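Local coordinates for protein SAM-dependent O-methyltransferase (PDB 2HNK) that probably transfers a methyl group from S-adenosylmethionine to a hydroxyl oxygen of its substrate, and binds the by-product S-adenosylhomocysteine, at residues Phe115-Ile129 / Trp137-Phe151. Sequence-based numbering, arbitrary orientation.
With SAH (S-adenosyl-L-homocysteine), chain O.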
ATOM      1  N   PHE C 115       9.738  11.693 -18.462  1.00 26.94           N
ATOM      2  CA  PHE C 115       9.630  13.079 -18.911  1.00 27.09           C
ATOM      3  C   PHE C 115      10.117  14.011 -17.803  1.00 27.51           C
ATOM      4  O   PHE C 115       9.761  13.845 -16.638  1.00 28.30           O
ATOM      5  CB  PHE C 115       8.172  13.419 -19.235  1.00 26.75           C
ATOM      6  CG  PHE C 115       7.588  12.615 -20.367  1.00 26.87           C
ATOM      7  CD1 PHE C 115       7.373  11.239 -20.238  1.00 25.95           C
ATOM      8  CD2 PHE C 115       7.223  13.240 -21.558  1.00 26.02           C
ATOM      9  CE1 PHE C 115       6.833  10.503 -21.283  1.00 25.72           C
ATOM     10  CE2 PHE C 115       6.666  12.509 -22.606  1.00 25.31           C
ATOM     11  CZ  PHE C 115       6.472  11.144 -22.472  1.00 25.45           C
ATOM     12  N   LEU C 116      10.919  15.001 -18.156  1.00 27.74           N
ATOM     13  CA  LEU C 116      11.457  15.914 -17.155  1.00 27.97           C
ATOM     14  C   LEU C 116      11.087  17.360 -17.463  1.00 28.37           C
ATOM     15  O   LEU C 116      11.196  17.812 -18.603  1.00 28.92           O
ATOM     16  CB  LEU C 116      12.978  15.754 -17.049  1.00 27.84           C
ATOM     17  CG  LEU C 116      13.773  16.597 -16.040  1.00 27.57           C
ATOM     18  CD1 LEU C 116      13.424  16.265 -14.605  1.00 26.49           C
ATOM     19  CD2 LEU C 116      15.254  16.403 -16.273  1.00 27.44           C
ATOM     20  N   LYS C 117      10.622  18.062 -16.437  1.00 28.71           N
ATOM     21  CA  LYS C 117      10.412  19.488 -16.503  1.00 28.53           C
ATOM     22  C   LYS C 117      11.072  20.158 -15.302  1.00 28.91           C
ATOM     23  O   LYS C 117      10.597  20.044 -14.169  1.00 28.41           O
ATOM     24  CB  LYS C 117       8.922  19.834 -16.560  1.00 28.79           C
ATOM     25  CG  LYS C 117       8.634  21.313 -16.881  1.00 28.06           C
ATOM     26  CD  LYS C 117       9.357  21.773 -18.149  1.00 27.77           C
ATOM     27  CE  LYS C 117       9.152  23.263 -18.414  1.00 28.47           C
ATOM     28  NZ  LYS C 117       9.815  24.098 -17.385  1.00 28.98           N
ATOM     29  N   LEU C 118      12.175  20.851 -15.578  1.00 29.17           N
ATOM     30  CA  LEU C 118      12.882  21.645 -14.586  1.00 29.62           C
ATOM     31  C   LEU C 118      12.174  22.970 -14.392  1.00 29.86           C
ATOM     32  O   LEU C 118      11.607  23.528 -15.332  1.00 30.05           O
ATOM     33  CB  LEU C 118      14.329  21.896 -15.021  1.00 29.54           C
ATOM     34  CG  LEU C 118      15.252  20.680 -15.159  1.00 30.29           C
ATOM     35  CD1 LEU C 118      16.511  21.071 -15.925  1.00 30.75           C
ATOM     36  CD2 LEU C 118      15.608  20.042 -13.793  1.00 29.83           C
ATOM     37  N   GLY C 119      12.225  23.469 -13.164  1.00 30.23           N
ATOM     38  CA  GLY C 119      11.557  24.703 -12.795  1.00 30.92           C
ATOM     39  C   GLY C 119      10.716  24.470 -11.562  1.00 31.49           C
ATOM     40  O   GLY C 119      10.736  23.375 -10.996  1.00 31.91           O
ATOM     41  N   SER C 120       9.981  25.505 -11.160  1.00 31.72           N
ATOM     42  CA  SER C 120       9.046  25.460 -10.039  1.00 31.96           C
ATOM     43  C   SER C 120       7.866  24.528 -10.322  1.00 31.87           C
ATOM     44  O   SER C 120       7.218  24.641 -11.368  1.00 32.00           O
ATOM     45  CB  SER C 120       8.553  26.882  -9.735  1.00 32.05           C
ATOM     46  OG  SER C 120       7.166  26.906  -9.415  1.00 34.17           O
ATOM     47  N   ALA C 121       7.588  23.614  -9.389  1.00 31.72           N
ATOM     48  CA  ALA C 121       6.533  22.615  -9.586  1.00 31.35           C
ATOM     49  C   ALA C 121       5.128  23.213  -9.534  1.00 31.27           C
ATOM     50  O   ALA C 121       4.240  22.771 -10.269  1.00 31.02           O
ATOM     51  CB  ALA C 121       6.666  21.472  -8.609  1.00 31.23           C
ATOM     52  N   LEU C 122       4.923  24.223  -8.690  1.00 31.20           N
ATOM     53  CA  LEU C 122       3.652  24.961  -8.713  1.00 31.47           C
ATOM     54  C   LEU C 122       3.321  25.444 -10.130  1.00 31.62           C
ATOM     55  O   LEU C 122       2.202  25.261 -10.605  1.00 32.01           O
ATOM     56  CB  LEU C 122       3.655  26.128  -7.719  1.00 31.16           C
ATOM     57  CG  LEU C 122       3.652  25.785  -6.218  1.00 31.27           C
ATOM     58  CD1 LEU C 122       3.838  27.047  -5.379  1.00 30.72           C
ATOM     59  CD2 LEU C 122       2.387  25.054  -5.792  1.00 29.95           C
ATOM     60  N   GLU C 123       4.312  26.026 -10.802  1.00 31.88           N
ATOM     61  CA  GLU C 123       4.188  26.467 -12.187  1.00 32.36           C
ATOM     62  C   GLU C 123       3.992  25.329 -13.169  1.00 31.71           C
ATOM     63  O   GLU C 123       3.125  25.401 -14.040  1.00 32.01           O
ATOM     64  CB  GLU C 123       5.448  27.198 -12.611  1.00 33.11           C
ATOM     65  CG  GLU C 123       5.454  28.671 -12.339  1.00 36.64           C
ATOM     66  CD  GLU C 123       6.577  29.333 -13.096  1.00 41.42           C
ATOM     67  OE1 GLU C 123       7.504  29.872 -12.439  1.00 42.61           O
ATOM     68  OE2 GLU C 123       6.543  29.275 -14.354  1.00 43.53           O
ATOM     69  N   THR C 124       4.820  24.293 -13.045  1.00 30.85           N
ATOM     70  CA  THR C 124       4.763  23.154 -13.943  1.00 30.00           C
ATOM     71  C   THR C 124       3.372  22.528 -13.911  1.00 30.08           C
ATOM     72  O   THR C 124       2.811  22.169 -14.954  1.00 30.15           O
ATOM     73  CB  THR C 124       5.848  22.124 -13.600  1.00 29.95           C
ATOM     74  OG1 THR C 124       7.141  22.732 -13.755  1.00 29.50           O
ATOM     75  CG2 THR C 124       5.751  20.900 -14.510  1.00 29.64           C
ATOM     76  N   LEU C 125       2.805  22.436 -12.714  1.00 29.75           N
ATOM     77  CA  LEU C 125       1.502  21.822 -12.543  1.00 29.80           C
ATOM     78  C   LEU C 125       0.384  22.724 -13.067  1.00 30.05           C
ATOM     79  O   LEU C 125      -0.560  22.232 -13.675  1.00 29.85           O
ATOM     80  CB  LEU C 125       1.265  21.427 -11.074  1.00 29.49           C
ATOM     81  CG  LEU C 125       2.181  20.366 -10.438  1.00 28.97           C
ATOM     82  CD1 LEU C 125       1.729  20.108  -9.007  1.00 29.43           C
ATOM     83  CD2 LEU C 125       2.222  19.062 -11.238  1.00 27.33           C
ATOM     84  N   GLN C 126       0.498  24.033 -12.839  1.00 30.48           N
ATOM     85  CA  GLN C 126      -0.518  24.986 -13.316  1.00 31.13           C
ATOM     86  C   GLN C 126      -0.576  25.064 -14.835  1.00 31.05           C
ATOM     87  O   GLN C 126      -1.658  25.050 -15.406  1.00 31.38           O
ATOM     88  CB  GLN C 126      -0.312  26.383 -12.735  1.00 31.19           C
ATOM     89  CG  GLN C 126      -1.468  27.339 -13.034  1.00 32.16           C
ATOM     90  CD  GLN C 126      -2.794  26.854 -12.463  1.00 33.69           C
ATOM     91  OE1 GLN C 126      -2.925  26.639 -11.258  1.00 34.61           O
ATOM     92  NE2 GLN C 126      -3.783  26.679 -13.332  1.00 33.76           N
ATOM     93  N   VAL C 127       0.584  25.128 -15.479  1.00 31.26           N
ATOM     94  CA  VAL C 127       0.670  25.120 -16.942  1.00 31.66           C
ATOM     95  C   VAL C 127       0.028  23.858 -17.537  1.00 32.34           C
ATOM     96  O   VAL C 127      -0.624  23.906 -18.587  1.00 32.58           O
ATOM     97  CB  VAL C 127       2.138  25.252 -17.405  1.00 31.53           C
ATOM     98  CG1 VAL C 127       2.264  25.030 -18.904  1.00 31.64           C
ATOM     99  CG2 VAL C 127       2.691  26.610 -17.016  1.00 30.85           C
ATOM    100  N   LEU C 128       0.209  22.738 -16.845  1.00 32.85           N
ATOM    101  CA  LEU C 128      -0.350  21.447 -17.242  1.00 33.25           C
ATOM    102  C   LEU C 128      -1.878  21.440 -17.095  1.00 33.47           C
ATOM    103  O   LEU C 128      -2.597  20.921 -17.962  1.00 33.43           O
ATOM    104  CB  LEU C 128       0.290  20.341 -16.394  1.00 33.11           C
ATOM    105  CG  LEU C 128       0.605  18.985 -17.012  1.00 33.50           C
ATOM    106  CD1 LEU C 128       1.427  19.113 -18.285  1.00 33.21           C
ATOM    107  CD2 LEU C 128       1.345  18.136 -15.998  1.00 33.37           C
ATOM    108  N   ILE C 129      -2.371  22.026 -16.005  1.00 33.74           N
ATOM    109  CA  ILE C 129      -3.809  22.185 -15.814  1.00 34.37           C
ATOM    110  C   ILE C 129      -4.432  23.053 -16.927  1.00 35.32           C
ATOM    111  O   ILE C 129      -5.447  22.674 -17.525  1.00 35.48           O
ATOM    112  CB  ILE C 129      -4.142  22.760 -14.418  1.00 34.16           C
ATOM    113  CG1 ILE C 129      -3.828  21.735 -13.328  1.00 33.38           C
ATOM    114  CG2 ILE C 129      -5.615  23.177 -14.336  1.00 33.37           C
ATOM    115  CD1 ILE C 129      -3.708  22.316 -11.931  1.00 33.26           C
ATOM    116  N   TRP C 137       7.315  19.247 -23.569  1.00 31.67           N
ATOM    117  CA  TRP C 137       7.815  18.385 -22.502  1.00 31.28           C
ATOM    118  C   TRP C 137       6.766  17.406 -21.956  1.00 31.45           C
ATOM    119  O   TRP C 137       7.122  16.461 -21.243  1.00 31.82           O
ATOM    120  CB  TRP C 137       8.464  19.209 -21.379  1.00 30.37           C
ATOM    121  CG  TRP C 137       7.669  20.384 -20.942  1.00 29.64           C
ATOM    122  CD1 TRP C 137       7.780  21.664 -21.408  1.00 28.46           C
ATOM    123  CD2 TRP C 137       6.638  20.404 -19.939  1.00 29.51           C
ATOM    124  NE1 TRP C 137       6.883  22.482 -20.756  1.00 28.87           N
ATOM    125  CE2 TRP C 137       6.169  21.737 -19.851  1.00 28.96           C
ATOM    126  CE3 TRP C 137       6.072  19.428 -19.099  1.00 29.37           C
ATOM    127  CZ2 TRP C 137       5.155  22.122 -18.958  1.00 28.79           C
ATOM    128  CZ3 TRP C 137       5.053  19.811 -18.213  1.00 28.66           C
ATOM    129  CH2 TRP C 137       4.610  21.147 -18.153  1.00 28.67           C
ATOM    130  N   ALA C 138       5.493  17.620 -22.299  1.00 31.34           N
ATOM    131  CA  ALA C 138       4.423  16.691 -21.920  1.00 31.53           C
ATOM    132  C   ALA C 138       3.734  16.046 -23.130  1.00 31.75           C
ATOM    133  O   ALA C 138       2.761  15.297 -22.982  1.00 31.58           O
ATOM    134  CB  ALA C 138       3.400  17.379 -21.024  1.00 31.64           C
ATOM    135  N   SER C 139       4.246  16.335 -24.323  1.00 32.05           N
ATOM    136  CA  SER C 139       3.727  15.739 -25.543  1.00 32.12           C
ATOM    137  C   SER C 139       3.835  14.216 -25.460  1.00 32.26           C
ATOM    138  O   SER C 139       4.915  13.668 -25.171  1.00 32.39           O
ATOM    139  CB  SER C 139       4.470  16.273 -26.772  1.00 32.11           C
ATOM    140  OG  SER C 139       4.033  15.607 -27.950  1.00 32.91           O
ATOM    141  N   ASP C 140       2.700  13.556 -25.690  1.00 32.19           N
ATOM    142  CA  ASP C 140       2.560  12.094 -25.632  1.00 32.24           C
ATOM    143  C   ASP C 140       2.608  11.534 -24.197  1.00 31.59           C
ATOM    144  O   ASP C 140       2.756  10.320 -23.991  1.00 31.22           O
ATOM    145  CB  ASP C 140       3.579  11.390 -26.547  1.00 32.62           C
ATOM    146  CG  ASP C 140       3.078  10.043 -27.060  1.00 34.96           C
ATOM    147  OD1 ASP C 140       1.942   9.642 -26.719  1.00 37.54           O
ATOM    148  OD2 ASP C 140       3.821   9.378 -27.812  1.00 37.85           O
ATOM    149  N   PHE C 141       2.479  12.428 -23.219  1.00 30.87           N
ATOM    150  CA  PHE C 141       2.326  12.049 -21.812  1.00 30.16           C
ATOM    151  C   PHE C 141       0.873  12.300 -21.415  1.00 30.04           C
ATOM    152  O   PHE C 141       0.040  11.394 -21.523  1.00 30.15           O
ATOM    153  CB  PHE C 141       3.318  12.822 -20.919  1.00 29.60           C
ATOM    154  CG  PHE C 141       3.120  12.610 -19.438  1.00 28.70           C
ATOM    155  CD1 PHE C 141       3.469  11.404 -18.835  1.00 28.12           C
ATOM    156  CD2 PHE C 141       2.601  13.628 -18.642  1.00 26.93           C
ATOM    157  CE1 PHE C 141       3.288  11.217 -17.459  1.00 27.53           C
ATOM    158  CE2 PHE C 141       2.411  13.446 -17.281  1.00 26.92           C
ATOM    159  CZ  PHE C 141       2.761  12.239 -16.685  1.00 26.93           C
ATOM    160  N   ALA C 142       0.565  13.531 -21.000  1.00 29.84           N
ATOM    161  CA  ALA C 142      -0.790  13.913 -20.580  1.00 29.88           C
ATOM    162  C   ALA C 142      -0.860  15.415 -20.325  1.00 29.88           C
ATOM    163  O   ALA C 142       0.174  16.067 -20.183  1.00 30.05           O
ATOM    164  CB  ALA C 142      -1.215  13.137 -19.326  1.00 29.53           C
ATOM    165  N   PHE C 143      -2.080  15.955 -20.283  1.00 29.90           N
ATOM    166  CA  PHE C 143      -2.309  17.353 -19.916  1.00 30.22           C
ATOM    167  C   PHE C 143      -3.764  17.604 -19.550  1.00 30.06           C
ATOM    168  O   PHE C 143      -4.630  16.771 -19.813  1.00 30.37           O
ATOM    169  CB  PHE C 143      -1.844  18.321 -21.015  1.00 30.45           C
ATOM    170  CG  PHE C 143      -2.666  18.266 -22.265  1.00 31.46           C
ATOM    171  CD1 PHE C 143      -3.715  19.168 -22.465  1.00 32.18           C
ATOM    172  CD2 PHE C 143      -2.392  17.321 -23.250  1.00 31.60           C
ATOM    173  CE1 PHE C 143      -4.482  19.118 -23.626  1.00 32.82           C
ATOM    174  CE2 PHE C 143      -3.152  17.264 -24.420  1.00 32.29           C
ATOM    175  CZ  PHE C 143      -4.200  18.169 -24.609  1.00 32.37           C
ATOM    176  N   GLY C 144      -4.022  18.750 -18.930  1.00 30.03           N
ATOM    177  CA  GLY C 144      -5.382  19.127 -18.547  1.00 29.83           C
ATOM    178  C   GLY C 144      -5.821  18.456 -17.262  1.00 29.84           C
ATOM    179  O   GLY C 144      -5.150  17.544 -16.777  1.00 30.32           O
ATOM    180  N   PRO C 145      -6.948  18.908 -16.689  1.00 29.39           N
ATOM    181  CA  PRO C 145      -7.462  18.278 -15.475  1.00 29.01           C
ATOM    182  C   PRO C 145      -7.875  16.832 -15.721  1.00 28.74           C
ATOM    183  O   PRO C 145      -8.052  16.434 -16.871  1.00 28.35           O
ATOM    184  CB  PRO C 145      -8.687  19.133 -15.106  1.00 29.16           C
ATOM    185  CG  PRO C 145      -9.022  19.918 -16.328  1.00 29.19           C
ATOM    186  CD  PRO C 145      -7.781  20.036 -17.147  1.00 29.48           C
ATOM    187  N   SER C 146      -8.006  16.066 -14.637  1.00 28.72           N
ATOM    188  CA  SER C 146      -8.376  14.645 -14.667  1.00 28.47           C
ATOM    189  C   SER C 146      -7.586  13.814 -15.667  1.00 27.67           C
ATOM    190  O   SER C 146      -8.154  13.004 -16.391  1.00 27.91           O
ATOM    191  CB  SER C 146      -9.879  14.488 -14.926  1.00 28.68           C
ATOM    192  OG  SER C 146     -10.607  14.796 -13.753  1.00 30.87           O
ATOM    193  N   SER C 147      -6.277  14.011 -15.710  1.00 26.92           N
ATOM    194  CA  SER C 147      -5.455  13.312 -16.697  1.00 26.27           C
ATOM    195  C   SER C 147      -4.423  12.346 -16.091  1.00 26.06           C
ATOM    196  O   SER C 147      -3.820  11.552 -16.811  1.00 26.06           O
ATOM    197  CB  SER C 147      -4.756  14.335 -17.602  1.00 26.34           C
ATOM    198  OG  SER C 147      -3.975  15.243 -16.844  1.00 24.51           O
ATOM    199  N   ILE C 148      -4.232  12.414 -14.771  1.00 25.51           N
ATOM    200  CA  ILE C 148      -3.153  11.680 -14.104  1.00 25.06           C
ATOM    201  C   ILE C 148      -3.661  10.510 -13.255  1.00 24.94           C
ATOM    202  O   ILE C 148      -4.679  10.618 -12.569  1.00 25.05           O
ATOM    203  CB  ILE C 148      -2.261  12.642 -13.253  1.00 25.11           C
ATOM    204  CG1 ILE C 148      -1.834  13.868 -14.089  1.00 24.89           C
ATOM    205  CG2 ILE C 148      -1.049  11.916 -12.674  1.00 24.35           C
ATOM    206  CD1 ILE C 148      -0.988  13.554 -15.347  1.00 24.27           C
ATOM    207  N   ASP C 149      -2.940   9.394 -13.308  1.00 24.48           N
ATOM    208  CA  ASP C 149      -3.304   8.209 -12.530  1.00 24.12           C
ATOM    209  C   ASP C 149      -2.779   8.261 -11.106  1.00 23.73           C
ATOM    210  O   ASP C 149      -3.486   7.902 -10.157  1.00 23.48           O
ATOM    211  CB  ASP C 149      -2.768   6.952 -13.211  1.00 24.37           C
ATOM    212  CG  ASP C 149      -3.370   6.733 -14.573  1.00 23.76           C
ATOM    213  OD1 ASP C 149      -4.575   6.976 -14.727  1.00 25.16           O
ATOM    214  OD2 ASP C 149      -2.644   6.305 -15.480  1.00 24.44           O
ATOM    215  N   LEU C 150      -1.533   8.707 -10.967  1.00 23.05           N
ATOM    216  CA  LEU C 150      -0.837   8.627  -9.696  1.00 22.79           C
ATOM    217  C   LEU C 150       0.138   9.783  -9.516  1.00 22.57           C
ATOM    218  O   LEU C 150       0.828  10.186 -10.455  1.00 22.38           O
ATOM    219  CB  LEU C 150      -0.131   7.268  -9.561  1.00 22.39           C
ATOM    220  CG  LEU C 150       0.540   6.880  -8.239  1.00 22.59           C
ATOM    221  CD1 LEU C 150       0.520   5.364  -8.038  1.00 22.91           C
ATOM    222  CD2 LEU C 150       1.972   7.396  -8.168  1.00 23.27           C
ATOM    223  N   PHE C 151       0.172  10.309  -8.296  1.00 22.40           N
ATOM    224  CA  PHE C 151       1.121  11.340  -7.913  1.00 22.74           C
ATOM    225  C   PHE C 151       2.034  10.865  -6.804  1.00 22.66           C
ATOM    226  O   PHE C 151       1.590  10.181  -5.885  1.00 22.68           O
ATOM    227  CB  PHE C 151       0.388  12.571  -7.400  1.00 22.75           C
ATOM    228  CG  PHE C 151       0.144  13.608  -8.435  1.00 22.77           C
ATOM    229  CD1 PHE C 151      -1.021  13.593  -9.192  1.00 23.22           C
ATOM    230  CD2 PHE C 151       1.068  14.626  -8.642  1.00 23.00           C
ATOM    231  CE1 PHE C 151      -1.258  14.581 -10.151  1.00 23.56           C
ATOM    232  CE2 PHE C 151       0.836  15.621  -9.589  1.00 22.70           C
ATOM    233  CZ  PHE C 151      -0.321  15.594 -10.348  1.00 22.53           C
TER
HETATM  234  N   SAH O2003      12.036  11.609  -4.676  1.00 47.74           N
HETATM  235  CA  SAH O2003      13.477  11.808  -4.331  1.00 48.17           C
HETATM  236  CB  SAH O2003      13.604  12.710  -3.103  1.00 48.45           C
HETATM  237  CG  SAH O2003      13.084  14.134  -3.317  1.00 50.39           C
HETATM  238  SD  SAH O2003      14.059  15.299  -2.339  1.00 53.68           S
HETATM  239  C   SAH O2003      14.258  10.496  -4.143  1.00 47.79           C
HETATM  240  O   SAH O2003      15.481  10.501  -3.975  1.00 47.39           O
HETATM  241  OXT SAH O2003      13.694   9.403  -4.158  1.00 47.16           O
HETATM  242  C5' SAH O2003      13.152  16.764  -2.899  1.00 56.41           C
HETATM  243  C4' SAH O2003      13.561  17.306  -4.265  1.00 57.98           C
HETATM  244  O4' SAH O2003      12.608  18.268  -4.668  1.00 59.36           O
HETATM  245  C3' SAH O2003      14.913  18.000  -4.252  1.00 58.98           C
HETATM  246  O3' SAH O2003      15.712  17.442  -5.267  1.00 59.52           O
HETATM  247  C2' SAH O2003      14.644  19.457  -4.573  1.00 59.66           C
HETATM  248  O2' SAH O2003      15.599  19.952  -5.489  1.00 59.98           O
HETATM  249  C1' SAH O2003      13.251  19.413  -5.194  1.00 59.67           C
HETATM  250  N9  SAH O2003      12.453  20.639  -4.965  1.00 59.55           N
HETATM  251  C8  SAH O2003      12.521  21.531  -3.919  1.00 59.55           C
HETATM  252  N7  SAH O2003      11.611  22.516  -4.126  1.00 59.33           N
HETATM  253  C5  SAH O2003      10.958  22.265  -5.286  1.00 59.65           C
HETATM  254  C6  SAH O2003       9.944  22.930  -5.976  1.00 59.47           C
HETATM  255  N6  SAH O2003       9.421  24.055  -5.503  1.00 59.55           N
HETATM  256  N1  SAH O2003       9.479  22.417  -7.173  1.00 59.67           N
HETATM  257  C2  SAH O2003      10.007  21.246  -7.686  1.00 59.56           C
HETATM  258  N3  SAH O2003      11.011  20.589  -7.001  1.00 59.81           N
HETATM  259  C4  SAH O2003      11.482  21.090  -5.825  1.00 59.85           C
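Trp137 lies between strand 114-118 and helix 121-130, and its broad indole reaches both. Lys117 covers one face with its aliphatic chain: bent at chi2 (53°), it brings CD to 3.4 Å from the centroid of the five-membered ring, almost on the ring normal. The chain then bends again and NZ gives a hydrogen bond to Leu118 O (2.8 Å), so a long flexible lysine can lay its methylenes on the ring and still place its ammonium on a polar partner. At the far end of the indole, Leu128 CD1 packs 3.7 Å from Trp137 CZ3 and also touches the Ala138 methyl, CB, a side chain short enough for the two to meet closely. This is a Rossmann-like methyltransferase fold: strand 114-118 edges the sheet within the chain, and the turn into the helix presents Ala121 N to N1 of the S-adenosylhomocysteine adenine (3.1 Å). Phe141 CB sits over the Phe115 ring, 3.9 Å from its centroid, while Trp137 O and Ser139 O line that ring's edge. Further in, buried Gly144, a glycine suited to its positive phi, donates its N-H to Leu128 O (2.8 Å). Toward solvent the contact thins: Val127 CG1 only grazes the indole edge, and exposed Pro145 rests CD against Ile129 O.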